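Putative NAD(P)H:FMN oxidoreductase (Porphyromonas gingivalis W83, PDB 3GE5) binds flavin mononucleotide and, as a nitroreductase family member, probably acts as an oxidoreductase, possibly using NAD(P)H. Local coordinates at residues 40-45 against 176-181; 84-89 against 93-98. All coordinates share one frame; numbering follows the deposited sequence. Where two conformers were deposited one is given.

Contact 1 (40-45 against 176-181); sequences VRKFID and PTVPPR. With FMN (flavin mononucleotide), chain C.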
ATOM      1  N   VAL A  40       6.845   8.853 -12.601  1.00 16.26           N
ATOM      2  CA  VAL A  40       7.770   9.076 -13.712  1.00 15.30           C
ATOM      3  C   VAL A  40       7.370   8.095 -14.838  1.00 19.62           C
ATOM      4  O   VAL A  40       7.296   6.873 -14.621  1.00 17.76           O
ATOM      5  CB  VAL A  40       9.243   8.838 -13.262  1.00 15.80           C
ATOM      6  CG1 VAL A  40      10.201   8.703 -14.475  1.00 15.88           C
ATOM      7  CG2 VAL A  40       9.671   9.949 -12.243  1.00 15.33           C
ATOM      8  N   ARG A  41       7.145   8.667 -16.020  1.00 19.36           N
ATOM      9  CA  ARG A  41       6.724   7.911 -17.205  1.00 18.87           C
ATOM     10  C   ARG A  41       7.693   7.956 -18.365  1.00 21.31           C
ATOM     11  O   ARG A  41       7.474   7.299 -19.382  1.00 21.06           O
ATOM     12  CB  ARG A  41       5.345   8.404 -17.643  1.00 18.24           C
ATOM     13  CG  ARG A  41       4.245   8.090 -16.643  1.00 19.44           C
ATOM     14  CD  ARG A  41       2.889   8.664 -17.084  1.00 20.84           C
ATOM     15  NE  ARG A  41       1.834   8.536 -16.084  1.00 21.25           N
ATOM     16  CZ  ARG A  41       1.630   9.352 -15.041  1.00 23.20           C
ATOM     17  NH1 ARG A  41       2.412  10.399 -14.792  1.00 21.40           N
ATOM     18  NH2 ARG A  41       0.607   9.111 -14.223  1.00 23.46           N
ATOM     19  N   LYS A  42       8.762   8.750 -18.224  1.00 18.34           N
ATOM     20  CA  LYS A  42       9.731   8.959 -19.280  1.00 18.08           C
ATOM     21  C   LYS A  42      11.102   8.648 -18.712  1.00 19.04           C
ATOM     22  O   LYS A  42      11.452   9.154 -17.655  1.00 16.96           O
ATOM     23  CB  LYS A  42       9.638  10.398 -19.792  1.00 17.94           C
ATOM     24  CG  LYS A  42       8.323  10.715 -20.507  1.00 22.23           C
ATOM     25  CD  LYS A  42       8.361  10.101 -21.925  1.00 34.72           C
ATOM     26  CE  LYS A  42       7.041   9.533 -22.398  1.00 44.61           C
ATOM     27  NZ  LYS A  42       7.278   8.640 -23.610  1.00 37.64           N
ATOM     28  N   PHE A  43      11.842   7.756 -19.387  1.00 17.92           N
ATOM     29  CA  PHE A  43      13.048   7.153 -18.827  1.00 18.34           C
ATOM     30  C   PHE A  43      14.255   7.338 -19.739  1.00 20.70           C
ATOM     31  O   PHE A  43      14.099   7.520 -20.954  1.00 21.22           O
ATOM     32  CB  PHE A  43      12.799   5.653 -18.636  1.00 20.07           C
ATOM     33  CG  PHE A  43      11.631   5.354 -17.732  1.00 17.59           C
ATOM     34  CD1 PHE A  43      11.807   5.330 -16.344  1.00 20.95           C
ATOM     35  CD2 PHE A  43      10.370   5.144 -18.251  1.00 18.20           C
ATOM     36  CE1 PHE A  43      10.735   5.078 -15.483  1.00 15.53           C
ATOM     37  CE2 PHE A  43       9.280   4.885 -17.396  1.00 17.19           C
ATOM     38  CZ  PHE A  43       9.454   4.871 -16.011  1.00 17.23           C
ATOM     39  N   ILE A  44      15.453   7.302 -19.160  1.00 19.28           N
ATOM     40  CA  ILE A  44      16.683   7.308 -19.959  1.00 21.23           C
ATOM     41  C   ILE A  44      17.167   5.868 -20.117  1.00 20.93           C
ATOM     42  O   ILE A  44      16.616   4.947 -19.515  1.00 21.61           O
ATOM     43  CB  ILE A  44      17.757   8.217 -19.339  1.00 20.41           C
ATOM     44  CG1 ILE A  44      18.077   7.772 -17.895  1.00 22.53           C
ATOM     45  CG2 ILE A  44      17.281   9.656 -19.368  1.00 25.45           C
ATOM     46  CD1 ILE A  44      19.191   8.563 -17.211  1.00 19.42           C
ATOM     47  N   ASP A  45      18.193   5.677 -20.942  1.00 24.32           N
ATOM     48  CA  ASP A  45      18.711   4.346 -21.240  1.00 30.48           C
ATOM     49  C   ASP A  45      19.543   3.691 -20.149  1.00 29.68           C
ATOM     50  O   ASP A  45      19.850   2.506 -20.238  1.00 33.37           O
ATOM     51  CB  ASP A  45      19.525   4.398 -22.541  1.00 33.57           C
ATOM     52  CG  ASP A  45      18.644   4.586 -23.751  1.00 45.36           C
ATOM     53  OD1 ASP A  45      17.413   4.374 -23.609  1.00 56.61           O
ATOM     54  OD2 ASP A  45      19.173   4.927 -24.838  1.00 60.39           O
ATOM     55  N   PRO A 176      15.653  13.278 -16.569  1.00 22.93           N
ATOM     56  CA  PRO A 176      15.651  14.469 -15.700  1.00 23.72           C
ATOM     57  C   PRO A 176      15.179  15.750 -16.399  1.00 24.71           C
ATOM     58  O   PRO A 176      14.953  16.751 -15.729  1.00 26.04           O
ATOM     59  CB  PRO A 176      17.111  14.578 -15.252  1.00 24.45           C
ATOM     60  CG  PRO A 176      17.895  13.938 -16.373  1.00 27.26           C
ATOM     61  CD  PRO A 176      17.019  12.832 -16.903  1.00 25.35           C
ATOM     62  N   THR A 177      15.016  15.721 -17.719  1.00 21.92           N
ATOM     63  CA  THR A 177      14.542  16.893 -18.456  1.00 21.70           C
ATOM     64  C   THR A 177      13.026  16.926 -18.599  1.00 20.64           C
ATOM     65  O   THR A 177      12.469  17.833 -19.231  1.00 21.67           O
ATOM     66  CB  THR A 177      15.144  16.931 -19.863  1.00 20.10           C
ATOM     67  OG1 THR A 177      14.612  15.845 -20.639  1.00 23.02           O
ATOM     68  CG2 THR A 177      16.667  16.860 -19.803  1.00 25.36           C
ATOM     69  N   VAL A 178      12.348  15.928 -18.055  1.00 20.43           N
ATOM     70  CA  VAL A 178      10.912  15.829 -18.198  1.00 18.89           C
ATOM     71  C   VAL A 178      10.284  16.103 -16.838  1.00 19.33           C
ATOM     72  O   VAL A 178      10.492  15.345 -15.906  1.00 19.07           O
ATOM     73  CB  VAL A 178      10.464  14.426 -18.736  1.00 21.59           C
ATOM     74  CG1 VAL A 178       8.947  14.361 -18.817  1.00 24.21           C
ATOM     75  CG2 VAL A 178      11.099  14.154 -20.107  1.00 20.59           C
ATOM     76  N   PRO A 179       9.526  17.204 -16.722  1.00 16.46           N
ATOM     77  CA  PRO A 179       8.930  17.485 -15.415  1.00 17.84           C
ATOM     78  C   PRO A 179       7.782  16.555 -15.099  1.00 18.51           C
ATOM     79  O   PRO A 179       7.334  15.800 -15.954  1.00 19.16           O
ATOM     80  CB  PRO A 179       8.378  18.919 -15.561  1.00 18.67           C
ATOM     81  CG  PRO A 179       8.841  19.399 -16.854  1.00 22.96           C
ATOM     82  CD  PRO A 179       9.145  18.208 -17.713  1.00 21.45           C
ATOM     83  N   PRO A 180       7.263  16.615 -13.867  1.00 18.58           N
ATOM     84  CA  PRO A 180       6.081  15.826 -13.577  1.00 19.23           C
ATOM     85  C   PRO A 180       4.918  16.225 -14.526  1.00 20.46           C
ATOM     86  O   PRO A 180       4.835  17.369 -15.005  1.00 19.76           O
ATOM     87  CB  PRO A 180       5.782  16.176 -12.099  1.00 19.50           C
ATOM     88  CG  PRO A 180       7.100  16.632 -11.570  1.00 14.38           C
ATOM     89  CD  PRO A 180       7.726  17.373 -12.699  1.00 15.29           C
ATOM     90  N   ARG A 181       4.031  15.257 -14.761  1.00 20.90           N
ATOM     91  CA  ARG A 181       2.998  15.365 -15.786  1.00 23.08           C
ATOM     92  C   ARG A 181       2.082  16.555 -15.517  1.00 22.44           C
ATOM     93  O   ARG A 181       1.662  17.258 -16.447  1.00 23.35           O
ATOM     94  CB  ARG A 181       2.205  14.049 -15.874  1.00 22.97           C
ATOM     95  CG  ARG A 181       1.232  13.988 -17.080  1.00 26.22           C
ATOM     96  CD  ARG A 181       0.504  12.653 -17.147  1.00 29.53           C
ATOM     97  NE  ARG A 181      -0.327  12.452 -15.960  1.00 36.72           N
ATOM     98  CZ  ARG A 181      -1.072  11.375 -15.737  1.00 39.16           C
ATOM     99  NH1 ARG A 181      -1.093  10.385 -16.626  1.00 34.96           N
ATOM    100  NH2 ARG A 181      -1.780  11.288 -14.607  1.00 35.54           N
TER
HETATM  101  N1  FMN C 300      -0.616   6.268 -14.257  1.00 19.83           N
HETATM  102  C2  FMN C 300      -0.647   5.888 -15.568  1.00 19.96           C
HETATM  103  O2  FMN C 300      -0.135   6.605 -16.435  1.00 19.64           O
HETATM  104  N3  FMN C 300      -1.259   4.706 -15.963  1.00 17.41           N
HETATM  105  C4  FMN C 300      -1.877   3.857 -15.052  1.00 21.10           C
HETATM  106  O4  FMN C 300      -2.456   2.792 -15.431  1.00 17.56           O
HETATM  107  C4A FMN C 300      -1.845   4.244 -13.715  1.00 19.67           C
HETATM  108  N5  FMN C 300      -2.483   3.438 -12.791  1.00 20.76           N
HETATM  109  C5A FMN C 300      -2.356   3.718 -11.462  1.00 15.84           C
HETATM  110  C6  FMN C 300      -2.918   2.819 -10.550  1.00 12.59           C
HETATM  111  C7  FMN C 300      -2.766   3.067  -9.191  1.00 18.32           C
HETATM  112  C7M FMN C 300      -3.369   2.148  -8.172  1.00 15.82           C
HETATM  113  C8  FMN C 300      -2.046   4.179  -8.755  1.00 15.15           C
HETATM  114  C8M FMN C 300      -1.856   4.448  -7.297  1.00 17.75           C
HETATM  115  C9  FMN C 300      -1.533   5.076  -9.659  1.00 15.11           C
HETATM  116  C9A FMN C 300      -1.656   4.863 -11.025  1.00 14.29           C
HETATM  117  N10 FMN C 300      -1.124   5.765 -11.977  1.00 19.10           N
HETATM  118  C10 FMN C 300      -1.204   5.435 -13.307  1.00 19.10           C
HETATM  119  C1' FMN C 300      -0.251   6.916 -11.549  1.00 20.27           C
HETATM  120  C2' FMN C 300      -1.172   8.028 -11.055  1.00 18.27           C
HETATM  121  O2' FMN C 300      -1.645   8.767 -12.173  1.00 19.66           O
HETATM  122  C3' FMN C 300      -0.479   8.948 -10.044  1.00 20.79           C
HETATM  123  O3' FMN C 300       0.019   8.165  -8.952  1.00 20.14           O
HETATM  124  C4' FMN C 300      -1.374  10.095  -9.542  1.00 20.50           C
HETATM  125  O4' FMN C 300      -1.762  10.989 -10.586  1.00 21.07           O
HETATM  126  C5' FMN C 300      -0.703  10.930  -8.445  1.00 22.12           C
HETATM  127  O5' FMN C 300       0.473  11.509  -8.968  1.00 18.45           O
HETATM  128  P   FMN C 300       1.847  11.323  -8.232  1.00 20.78           P
HETATM  129  O1P FMN C 300       2.104   9.825  -8.259  1.00 19.59           O
HETATM  130  O2P FMN C 300       1.751  11.846  -6.812  1.00 23.42           O
HETATM  131  O3P FMN C 300       2.873  11.998  -9.118  1.00 20.95           O
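K42 and V178 bring two irregular loop segments, 40-45 and 176-181, closest together, with their CA atoms 7.1 Å apart. No hydrogen bond joins the two segments. The contact rests on three side-chain pairs at the protein surface. At the flavin end the guanidinium of R41 lies flat on that of R181. Their centres are 3.4 Å apart and the planes differ by 15°. The overlap is offset: NH2 of R41 sits over one face of R181, 3.2 Å from its CZ. R41 reaches this place with a chain extended from CG to NE. The R181 chain bends at chi3 (63°), and its flat group comes to lie over R41.

Both guanidiniums gather beside the FMN, at its pyrimidine part and ribityl chain. R41 presents its edge to the pyrimidine part of the isoalloxazine. NE gives an almost straight bond to FMN O2 (2.8 Å, 170°), and NH2 bonds to FMN N1 at 3.1 Å. Two bonds to neighbouring flavin atoms should limit rotation of the R41 guanidinium, and its charge would probably favour electron density at N1 and O2 in the reduced flavin. R181 lies near the ribityl chain, its NH2 3.5 Å from FMN O2'.

Farther along, CB of K42 rests on the methyl groups of V178, 4.0 Å from CG2. CG2 of I44 meets CD of P176, and these two side chains cross at about a right angle. These two pairs join the loops beside the cofactor. S39 also bonds to the FMN. R41 and R181, with R38 and R186, form an arginine-rich part of the FMN site of this nitroreductase-family protein.

Contact 2 (84-89 against 93-98); sequences KRLAPC and PWFPGA. With FMN (flavin mononucleotide), chain C; EDO (1,2-ethanediol), chain I.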
ATOM      1  N   LYS A  84       8.627  -6.594 -25.148  1.00 18.16           N
ATOM      2  CA  LYS A  84       7.850  -6.516 -26.387  1.00 18.78           C
ATOM      3  C   LYS A  84       6.527  -7.316 -26.298  1.00 19.03           C
ATOM      4  O   LYS A  84       5.490  -6.873 -26.809  1.00 17.99           O
ATOM      5  CB  LYS A  84       8.698  -6.971 -27.554  1.00 19.02           C
ATOM      6  CG  LYS A  84       9.831  -5.971 -27.881  1.00 25.04           C
ATOM      7  N   ARG A  85       6.579  -8.480 -25.662  0.50 17.62           N
ATOM      8  CA  ARG A  85       5.369  -9.281 -25.440  0.50 19.96           C
ATOM      9  C   ARG A  85       4.365  -8.545 -24.556  0.50 18.74           C
ATOM     10  O   ARG A  85       3.162  -8.588 -24.813  0.50 16.85           O
ATOM     11  CB  ARG A  85       5.712 -10.635 -24.817  0.50 20.70           C
ATOM     12  CG  ARG A  85       6.385 -11.575 -25.783  0.50 21.27           C
ATOM     13  CD  ARG A  85       7.159 -12.665 -25.050  0.50 24.54           C
ATOM     14  NE  ARG A  85       6.268 -13.534 -24.289  0.50 30.64           N
ATOM     15  CZ  ARG A  85       6.610 -14.192 -23.185  0.50 31.78           C
ATOM     16  NH1 ARG A  85       7.837 -14.087 -22.682  0.50 31.89           N
ATOM     17  NH2 ARG A  85       5.716 -14.964 -22.579  0.50 23.78           N
ATOM     18  N   LEU A  86       4.866  -7.839 -23.546  1.00 17.82           N
ATOM     19  CA  LEU A  86       3.987  -7.190 -22.572  1.00 17.29           C
ATOM     20  C   LEU A  86       3.293  -5.964 -23.167  1.00 16.76           C
ATOM     21  O   LEU A  86       2.160  -5.611 -22.781  1.00 17.46           O
ATOM     22  CB  LEU A  86       4.777  -6.813 -21.324  1.00 16.33           C
ATOM     23  CG  LEU A  86       4.058  -6.054 -20.202  1.00 19.68           C
ATOM     24  CD1 LEU A  86       2.858  -6.887 -19.695  1.00 17.55           C
ATOM     25  CD2 LEU A  86       5.014  -5.657 -19.058  1.00 16.08           C
ATOM     26  N   ALA A  87       3.992  -5.291 -24.090  1.00 16.76           N
ATOM     27  CA  ALA A  87       3.588  -3.965 -24.623  1.00 16.04           C
ATOM     28  C   ALA A  87       2.119  -3.887 -25.094  1.00 16.02           C
ATOM     29  O   ALA A  87       1.446  -2.934 -24.765  1.00 19.69           O
ATOM     30  CB  ALA A  87       4.519  -3.544 -25.770  1.00 16.07           C
ATOM     31  N   PRO A  88       1.628  -4.914 -25.800  1.00 17.92           N
ATOM     32  CA  PRO A  88       0.237  -4.917 -26.307  1.00 19.87           C
ATOM     33  C   PRO A  88      -0.856  -4.912 -25.246  1.00 19.84           C
ATOM     34  O   PRO A  88      -2.041  -4.714 -25.578  1.00 19.28           O
ATOM     35  CB  PRO A  88       0.168  -6.221 -27.115  1.00 25.32           C
ATOM     36  CG  PRO A  88       1.562  -6.555 -27.439  1.00 26.10           C
ATOM     37  CD  PRO A  88       2.354  -6.109 -26.268  1.00 20.32           C
ATOM     38  N   CYS A  89      -0.474  -5.117 -23.987  1.00 14.75           N
ATOM     39  CA  CYS A  89      -1.415  -5.047 -22.869  1.00 16.18           C
ATOM     40  C   CYS A  89      -1.838  -3.622 -22.514  1.00 17.02           C
ATOM     41  O   CYS A  89      -2.793  -3.437 -21.777  1.00 18.43           O
ATOM     42  CB  CYS A  89      -0.848  -5.767 -21.650  1.00 17.10           C
ATOM     43  SG  CYS A  89      -0.616  -7.554 -21.865  1.00 17.49           S
ATOM     44  N   PRO A  93       0.505   5.555 -24.511  1.00 19.88           N
ATOM     45  CA  PRO A  93       1.740   5.673 -25.287  1.00 21.67           C
ATOM     46  C   PRO A  93       3.081   5.590 -24.525  1.00 19.46           C
ATOM     47  O   PRO A  93       4.055   5.062 -25.051  1.00 18.75           O
ATOM     48  CB  PRO A  93       1.589   7.047 -25.970  1.00 23.05           C
ATOM     49  CG  PRO A  93       0.110   7.215 -26.095  1.00 26.46           C
ATOM     50  CD  PRO A  93      -0.461   6.621 -24.855  1.00 23.49           C
ATOM     51  N   TRP A  94       3.139   6.090 -23.296  1.00 20.10           N
ATOM     52  CA  TRP A  94       4.385   6.062 -22.528  1.00 18.83           C
ATOM     53  C   TRP A  94       4.811   4.650 -22.112  1.00 19.42           C
ATOM     54  O   TRP A  94       5.990   4.382 -21.925  1.00 17.57           O
ATOM     55  CB  TRP A  94       4.277   6.951 -21.280  1.00 17.20           C
ATOM     56  CG  TRP A  94       3.395   6.371 -20.223  1.00 17.04           C
ATOM     57  CD1 TRP A  94       2.050   6.556 -20.098  1.00 21.14           C
ATOM     58  CD2 TRP A  94       3.777   5.476 -19.170  1.00 15.78           C
ATOM     59  NE1 TRP A  94       1.569   5.837 -19.054  1.00 19.69           N
ATOM     60  CE2 TRP A  94       2.601   5.170 -18.446  1.00 18.38           C
ATOM     61  CE3 TRP A  94       4.997   4.873 -18.770  1.00 18.73           C
ATOM     62  CZ2 TRP A  94       2.605   4.298 -17.351  1.00 20.24           C
ATOM     63  CZ3 TRP A  94       4.997   4.037 -17.660  1.00 19.88           C
ATOM     64  CH2 TRP A  94       3.794   3.752 -16.974  1.00 19.99           C
ATOM     65  N   PHE A  95       3.841   3.750 -21.946  1.00 19.64           N
ATOM     66  CA  PHE A  95       4.087   2.457 -21.287  1.00 18.35           C
ATOM     67  C   PHE A  95       5.221   1.612 -21.862  1.00 18.28           C
ATOM     68  O   PHE A  95       6.037   1.062 -21.113  1.00 19.67           O
ATOM     69  CB  PHE A  95       2.772   1.666 -21.259  1.00 18.85           C
ATOM     70  CG  PHE A  95       2.887   0.300 -20.606  1.00 14.92           C
ATOM     71  CD1 PHE A  95       3.194  -0.825 -21.353  1.00 17.08           C
ATOM     72  CD2 PHE A  95       2.651   0.145 -19.243  1.00 16.88           C
ATOM     73  CE1 PHE A  95       3.275  -2.070 -20.757  1.00 19.49           C
ATOM     74  CE2 PHE A  95       2.754  -1.121 -18.635  1.00 18.90           C
ATOM     75  CZ  PHE A  95       3.036  -2.225 -19.409  1.00 15.90           C
ATOM     76  N   PRO A  96       5.290   1.474 -23.194  1.00 20.01           N
ATOM     77  CA  PRO A  96       6.386   0.668 -23.724  1.00 19.67           C
ATOM     78  C   PRO A  96       7.796   1.259 -23.605  1.00 20.80           C
ATOM     79  O   PRO A  96       8.754   0.622 -24.032  1.00 22.91           O
ATOM     80  CB  PRO A  96       6.010   0.476 -25.207  1.00 22.33           C
ATOM     81  CG  PRO A  96       5.035   1.494 -25.510  1.00 26.64           C
ATOM     82  CD  PRO A  96       4.362   1.915 -24.249  1.00 21.47           C
ATOM     83  N   GLY A  97       7.934   2.443 -23.021  1.00 19.66           N
ATOM     84  CA  GLY A  97       9.246   3.065 -22.810  1.00 19.65           C
ATOM     85  C   GLY A  97       9.944   2.698 -21.496  1.00 20.17           C
ATOM     86  O   GLY A  97      11.074   3.129 -21.272  1.00 19.87           O
ATOM     87  N   ALA A  98       9.278   1.943 -20.587  1.00 18.78           N
ATOM     88  CA  ALA A  98       9.866   1.607 -19.282  1.00 20.36           C
ATOM     89  C   ALA A  98      10.856   0.449 -19.397  1.00 18.94           C
ATOM     90  O   ALA A  98      10.537  -0.591 -20.017  1.00 20.50           O
ATOM     91  CB  ALA A  98       8.742   1.265 -18.253  1.00 18.54           C
TER
HETATM   92  N1  FMN C 300      -0.616   6.268 -14.257  1.00 19.83           N
HETATM   93  C2  FMN C 300      -0.647   5.888 -15.568  1.00 19.96           C
HETATM   94  O2  FMN C 300      -0.135   6.605 -16.435  1.00 19.64           O
HETATM   95  N3  FMN C 300      -1.259   4.706 -15.963  1.00 17.41           N
HETATM   96  C4  FMN C 300      -1.877   3.857 -15.052  1.00 21.10           C
HETATM   97  O4  FMN C 300      -2.456   2.792 -15.431  1.00 17.56           O
HETATM   98  C4A FMN C 300      -1.845   4.244 -13.715  1.00 19.67           C
HETATM   99  N5  FMN C 300      -2.483   3.438 -12.791  1.00 20.76           N
HETATM  100  C5A FMN C 300      -2.356   3.718 -11.462  1.00 15.84           C
HETATM  101  C6  FMN C 300      -2.918   2.819 -10.550  1.00 12.59           C
HETATM  102  C7  FMN C 300      -2.766   3.067  -9.191  1.00 18.32           C
HETATM  103  C7M FMN C 300      -3.369   2.148  -8.172  1.00 15.82           C
HETATM  104  C8  FMN C 300      -2.046   4.179  -8.755  1.00 15.15           C
HETATM  105  C8M FMN C 300      -1.856   4.448  -7.297  1.00 17.75           C
HETATM  106  C9  FMN C 300      -1.533   5.076  -9.659  1.00 15.11           C
HETATM  107  C9A FMN C 300      -1.656   4.863 -11.025  1.00 14.29           C
HETATM  108  N10 FMN C 300      -1.124   5.765 -11.977  1.00 19.10           N
HETATM  109  C10 FMN C 300      -1.204   5.435 -13.307  1.00 19.10           C
HETATM  110  C1' FMN C 300      -0.251   6.916 -11.549  1.00 20.27           C
HETATM  111  C2' FMN C 300      -1.172   8.028 -11.055  1.00 18.27           C
HETATM  112  O2' FMN C 300      -1.645   8.767 -12.173  1.00 19.66           O
HETATM  113  C3' FMN C 300      -0.479   8.948 -10.044  1.00 20.79           C
HETATM  114  O3' FMN C 300       0.019   8.165  -8.952  1.00 20.14           O
HETATM  115  C4' FMN C 300      -1.374  10.095  -9.542  1.00 20.50           C
HETATM  116  O4' FMN C 300      -1.762  10.989 -10.586  1.00 21.07           O
HETATM  117  C5' FMN C 300      -0.703  10.930  -8.445  1.00 22.12           C
HETATM  118  O5' FMN C 300       0.473  11.509  -8.968  1.00 18.45           O
HETATM  119  P   FMN C 300       1.847  11.323  -8.232  1.00 20.78           P
HETATM  120  O1P FMN C 300       2.104   9.825  -8.259  1.00 19.59           O
HETATM  121  O2P FMN C 300       1.751  11.846  -6.812  1.00 23.42           O
HETATM  122  O3P FMN C 300       2.873  11.998  -9.118  1.00 20.95           O
HETATM  123  C1  EDO I 185       1.424   9.657 -22.482  1.00 35.73           C
HETATM  124  O1  EDO I 185       1.335   8.277 -22.732  1.00 26.74           O
HETATM  125  C2  EDO I 185       2.326  10.319 -23.512  1.00 47.49           C
HETATM  126  O2  EDO I 185       3.597   9.666 -23.546  1.00 53.09           O
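A87 and P96 mark the closest backbone approach, 5.5 Å between CA atoms, where helix 80-86 and the 3-10 segment 87-89 meet a second 3-10 segment, 95-97. No hydrogen bond crosses between the segments. Each turn has a bond of its own: C89 N to L86 O, and G97 N to W94 O.

The contact itself is apolar. F95 supplies the largest share. Its CG is anti to the backbone N (chi1 180°), which carries the ring toward 84-89. CZ at the far end of the ring meets L86, 4.0 Å from CD2, and the two side chains cross at about a right angle. A87 stands at the ring edge, near its plane, with CA 4.3 Å from F95 CE1. Its methyl CB also touches CB of P96 at 4.3 Å, on the more exposed side. L86 and F95 are buried. Y101 of strand 100-107 packs against both, and its hydroxyl is hydrogen-bonded to F95 O. F95 also touches V145 of strand 141-145.

W94 takes no part in this packing and serves the cofactor instead. Its NE1 makes a weak bond to FMN O2 (3.2 Å, 121°) and is also hydrogen-bonded to Q92 OE1, an acceptor that itself bonds to FMN. On its backbone side, W94 N binds O1 of an ethanediol, probably from the crystallisation liquor, at 2.9 Å. That oxygen lies near the plane of the indole, at its edge. The helix-to-strand connection is held by apolar packing, while W94 in the same connection belongs to the FMN pocket of this nitroreductase-family protein.

How the contacts relate
The centres of contacts 1 and 2 are about 16 Å apart. Along the chain, 40-45 comes first, then both segments of contact 2, and last 176-181, so contact 2 falls between the two halves of contact 1. Contact 1 joins loops that precede helix 50-62 and follow strand 163-172. Contact 2 spans the connection from helix 80-86 to strand 100-107. The two meet where R41 O packs 3.5 Å from W94 CE3, and where F43 CD2 lies 3.7 Å from A98 CA. R41 and, through a weak bond, W94 both reach FMN O2. Parts of the chain distant in sequence therefore bring R41, R181 and W94 together around the pyrimidine end and ribityl chain of the flavin.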